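Local coordinates for sensor protein (Thermotoga maritima, PDB 3A0S) that forms the PAS domain of the histidine kinase ThkA, a two-component sensor that probably autophosphorylates on histidine using ATP, at residues 42-46 / 64-68; 76-80 / 88-92. One frame throughout, in Å; residues are numbered along the deposited sequence.

Interaction 1. Residues 42-46 / 64-68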
# COMPACT_ATOMS: atom_id res chain seq x y z
N ASP A 42 2.01 12.79 0.81
CA ASP A 42 1.53 12.20 2.07
C ASP A 42 1.79 10.70 2.09
O ASP A 42 1.72 10.09 3.15
CB ASP A 42 0.01 12.41 2.34
CG ASP A 42 -0.38 13.87 2.65
OD1 ASP A 42 0.48 14.70 3.00
OD2 ASP A 42 -1.60 14.15 2.58
N PHE A 43 2.01 10.11 0.91
CA PHE A 43 2.24 8.65 0.81
C PHE A 43 3.68 8.30 0.51
O PHE A 43 4.00 7.14 0.33
CB PHE A 43 1.35 7.99 -0.26
CG PHE A 43 -0.09 8.01 0.09
CD1 PHE A 43 -0.66 6.99 0.84
CD2 PHE A 43 -0.88 9.08 -0.31
CE1 PHE A 43 -2.00 7.02 1.16
CE2 PHE A 43 -2.24 9.13 0.00
CZ PHE A 43 -2.79 8.09 0.75
N GLU A 44 4.54 9.30 0.48
CA GLU A 44 5.96 9.11 0.14
C GLU A 44 6.62 8.14 1.10
O GLU A 44 7.37 7.26 0.68
CB GLU A 44 6.72 10.44 0.16
CG GLU A 44 6.19 11.52 -0.79
CD GLU A 44 5.09 12.43 -0.19
OE1 GLU A 44 4.54 12.20 0.92
OE2 GLU A 44 4.78 13.41 -0.89
N GLU A 45 6.36 8.31 2.40
CA GLU A 45 6.96 7.43 3.40
C GLU A 45 6.43 5.99 3.33
O GLU A 45 7.21 5.03 3.35
CB GLU A 45 6.73 7.98 4.79
CG GLU A 45 7.32 7.12 5.88
CD GLU A 45 7.31 7.83 7.22
OE1 GLU A 45 6.22 8.29 7.65
OE2 GLU A 45 8.39 7.95 7.83
N ILE A 46 5.11 5.85 3.25
CA ILE A 46 4.51 4.51 3.07
C ILE A 46 5.08 3.84 1.80
O ILE A 46 5.39 2.65 1.81
CB ILE A 46 2.98 4.59 3.03
CG1 ILE A 46 2.47 4.86 4.45
CG2 ILE A 46 2.38 3.29 2.51
CD1 ILE A 46 1.05 5.48 4.47
N PHE A 64 0.61 2.08 15.32
CA PHE A 64 0.72 3.49 15.68
C PHE A 64 1.43 4.29 14.59
O PHE A 64 2.34 5.06 14.87
CB PHE A 64 1.43 3.65 17.05
CG PHE A 64 0.67 3.03 18.19
CD1 PHE A 64 -0.33 3.75 18.85
CD2 PHE A 64 0.94 1.72 18.60
CE1 PHE A 64 -1.04 3.18 19.91
CE2 PHE A 64 0.23 1.14 19.65
CZ PHE A 64 -0.76 1.87 20.30
N TYR A 65 1.02 4.08 13.33
CA TYR A 65 1.43 4.97 12.24
C TYR A 65 0.42 6.10 12.17
O TYR A 65 -0.74 5.87 11.89
CB TYR A 65 1.53 4.26 10.87
CG TYR A 65 2.14 5.14 9.78
CD1 TYR A 65 1.37 6.07 9.08
CD2 TYR A 65 3.51 5.05 9.46
CE1 TYR A 65 1.93 6.90 8.09
CE2 TYR A 65 4.08 5.87 8.46
CZ TYR A 65 3.29 6.79 7.79
OH TYR A 65 3.85 7.62 6.81
N LYS A 66 0.85 7.32 12.45
CA LYS A 66 -0.10 8.42 12.48
C LYS A 66 -0.35 8.98 11.09
O LYS A 66 0.59 9.28 10.33
CB LYS A 66 0.36 9.52 13.44
CG LYS A 66 -0.76 10.44 13.88
CD LYS A 66 -0.22 11.60 14.71
CE LYS A 66 -1.20 12.77 14.74
NZ LYS A 66 -1.96 12.91 16.02
N PHE A 67 -1.63 9.11 10.75
CA PHE A 67 -2.06 9.68 9.48
C PHE A 67 -3.28 10.52 9.79
O PHE A 67 -4.28 10.03 10.31
CB PHE A 67 -2.39 8.57 8.47
CG PHE A 67 -2.05 8.93 7.04
CD1 PHE A 67 -2.86 9.77 6.29
CD2 PHE A 67 -0.90 8.42 6.44
CE1 PHE A 67 -2.54 10.09 4.96
CE2 PHE A 67 -0.58 8.74 5.11
CZ PHE A 67 -1.40 9.57 4.38
N GLY A 68 -3.19 11.82 9.49
CA GLY A 68 -4.24 12.75 9.86
C GLY A 68 -4.35 12.84 11.36
O GLY A 68 -3.35 13.06 12.05
O HOH W 1 3.46 8.18 3.98
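Tyr65 OH reaches across to the start of helix 44-56 and is gripped twice there: it donates to Glu45 OE1 at 2.6 Å, and it accepts a hydrogen bond from a bound water at 2.9 Å. The carboxylate takes the phenol through the anti lone pair of OE1, the one turned away from its second oxygen, with its plane 72° from the ring. With CG anti to the backbone N (chi1 -180°) and the chain extended beyond it, Glu45 runs past the tyrosine in the opposite direction and brings OE1 to the hydroxyl. The same water donates to Asp42 O (2.7 Å) and accepts from Ile46 N (2.9 Å), joining the loop carbonyl and the helix N-H to the phenol. In this PAS domain the contact sets the first turn of helix 44-56 over strand 60-67, an outermost strand of the antiparallel sheet, where Phe64 and Tyr65 together face Phe72 as a G1 beta bulge. Apolar groups fill in beside the polar cluster. Ile46 touches both aromatics, CG1 against the phenol end of Tyr65 and CD1 3.7 Å from Phe67 CE2. Phe67 CZ sits above the rim of one face of Phe43, the planes inclined at 40° and the centroids 5.4 Å apart; Phe25 meets both rings edge-to-face.

Interaction 2. Residues 76-80 / 88-92; sequences FSPFR and EGVII
Ser77 and Ile91 exchange both of their backbone hydrogen bonds, as a hydrogen-bonded pair of the antiparallel beta hairpin formed by strands 70-80 and 87-95 of the PAS sheet. Ser77 N gives to Ile91 O at 2.8 Å, and Ile91 N returns to Ser77 O with a nearly straight N-H (169°). The next such pair, Phe79 with Gly89, is not closed in the same way: Phe79 N donates to Gly89 O at 3.1 Å, while Phe79 O accepts from Glu88 N at 2.8 Å. Pro78, in the non-hydrogen-bonded pair with Val90, has no N-H to offer. Its CA instead approaches Gly89 O at 3.3 Å as a CA-H...O contact. Outward donors and acceptors serve the flanking strands, with Val90 and Ile92 bonded to Leu8 and Ile6 of strand 4-9, and Phe76 to Val60. At the polar ends, Glu88 OE2 forms a salt bridge with Lys10 and Arg80 NH1 is bonded to Gln85 O.

Phe76, Pro78, Val90 and Ile92 share the face that meets helix 44-56; there Phe76 lays one ring face against Ile92 CG2 and turns its edge to Val90 CG1. On the other face, Phe79 holds CG between the backbone N and the carbonyl carbon (chi1 64°), folding the ring over Gly89, whose N lies 3.8 Å above its plane near the rim. Phe79 CE1 lies 3.3 Å from Gly89 C. Ile91 O has a second donor, a water 2.9 Å away that also hydrogen-bonds Ser77 OG at 3.1 Å.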
# COMPACT_ATOMS: atom_id res chain seq x y z
N PHE A 76 2.40 -4.52 5.39
CA PHE A 76 2.97 -4.57 4.05
C PHE A 76 3.32 -6.02 3.75
O PHE A 76 4.15 -6.63 4.45
CB PHE A 76 4.26 -3.76 3.99
CG PHE A 76 4.10 -2.31 4.35
CD1 PHE A 76 4.01 -1.88 5.67
CD2 PHE A 76 4.09 -1.37 3.34
CE1 PHE A 76 3.91 -0.51 5.96
CE2 PHE A 76 3.99 -0.03 3.62
CZ PHE A 76 3.91 0.42 4.92
N SER A 77 2.73 -6.55 2.69
CA SER A 77 2.91 -7.96 2.35
C SER A 77 3.39 -8.14 0.91
O SER A 77 2.60 -7.97 -0.01
CB SER A 77 1.58 -8.68 2.49
OG SER A 77 1.00 -8.48 3.79
N PRO A 78 4.65 -8.57 0.72
CA PRO A 78 5.12 -8.87 -0.64
C PRO A 78 4.37 -10.09 -1.16
O PRO A 78 3.98 -10.97 -0.38
CB PRO A 78 6.61 -9.16 -0.46
CG PRO A 78 6.73 -9.58 0.96
CD PRO A 78 5.66 -8.90 1.75
N PHE A 79 4.11 -10.16 -2.46
CA PHE A 79 3.47 -11.36 -3.00
C PHE A 79 4.10 -11.75 -4.33
O PHE A 79 4.73 -10.92 -4.98
CB PHE A 79 1.96 -11.14 -3.18
CG PHE A 79 1.63 -10.06 -4.19
CD1 PHE A 79 1.55 -8.72 -3.81
CD2 PHE A 79 1.40 -10.38 -5.54
CE1 PHE A 79 1.26 -7.73 -4.75
CE2 PHE A 79 1.09 -9.40 -6.47
CZ PHE A 79 1.03 -8.07 -6.07
N ARG A 80 3.95 -13.04 -4.67
CA ARG A 80 4.41 -13.57 -5.96
C ARG A 80 3.23 -13.92 -6.84
O ARG A 80 2.15 -14.24 -6.36
CB ARG A 80 5.27 -14.82 -5.75
CG ARG A 80 6.59 -14.56 -5.07
CD ARG A 80 7.45 -15.82 -4.91
NE ARG A 80 8.65 -15.47 -4.14
CZ ARG A 80 9.79 -15.05 -4.67
NH1 ARG A 80 9.98 -14.98 -5.98
NH2 ARG A 80 10.78 -14.71 -3.85
N GLU A 88 5.84 -9.90 -7.39
CA GLU A 88 5.03 -9.02 -8.24
C GLU A 88 4.56 -7.71 -7.57
O GLU A 88 4.00 -6.85 -8.24
CB GLU A 88 3.91 -9.74 -8.98
CG GLU A 88 4.41 -10.54 -10.20
CD GLU A 88 4.96 -9.66 -11.33
OE1 GLU A 88 4.60 -8.47 -11.42
OE2 GLU A 88 5.77 -10.17 -12.13
N GLY A 89 4.82 -7.55 -6.28
CA GLY A 89 4.47 -6.27 -5.65
C GLY A 89 4.23 -6.44 -4.18
O GLY A 89 4.72 -7.38 -3.57
N VAL A 90 3.52 -5.48 -3.60
CA VAL A 90 3.30 -5.41 -2.15
C VAL A 90 1.85 -4.96 -1.91
O VAL A 90 1.40 -3.97 -2.49
CB VAL A 90 4.27 -4.39 -1.51
CG1 VAL A 90 3.94 -4.18 -0.03
CG2 VAL A 90 5.74 -4.82 -1.68
N ILE A 91 1.14 -5.70 -1.06
CA ILE A 91 -0.21 -5.34 -0.61
C ILE A 91 -0.07 -4.58 0.71
O ILE A 91 0.63 -5.00 1.64
CB ILE A 91 -1.09 -6.58 -0.40
CG1 ILE A 91 -1.20 -7.38 -1.70
CG2 ILE A 91 -2.48 -6.14 0.08
CD1 ILE A 91 -1.49 -8.88 -1.49
N ILE A 92 -0.70 -3.40 0.76
CA ILE A 92 -0.71 -2.56 1.94
C ILE A 92 -2.13 -2.53 2.51
O ILE A 92 -3.09 -2.20 1.81
CB ILE A 92 -0.21 -1.15 1.60
CG1 ILE A 92 1.14 -1.24 0.87
CG2 ILE A 92 -0.11 -0.30 2.87
CD1 ILE A 92 1.58 0.14 0.32
O HOH W 2 -1.14 -6.23 3.65

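Strands 4-9 and 14-17 and two short helices precede the first contact. Interaction 1 then closes a loop of 17 residues, holding most of helix 44-56 and the start of strand 60-67. The chain next passes into strand 70-80, and interaction 2 closes a shorter loop, with seven residues between its segments. The two are in series, neither nested nor crossed, with centres about 18 Å apart on opposite sides of the chain's centre. Interaction 1 fixes the helix to an outermost strand, interaction 2 pairs two inner ones. They nevertheless touch: Ile46 O lies 3.5 Å from Phe76 CE2, and Ile46 CG2 lies 3.9 Å from Ile92 CD1, where the helix start meets the sheet.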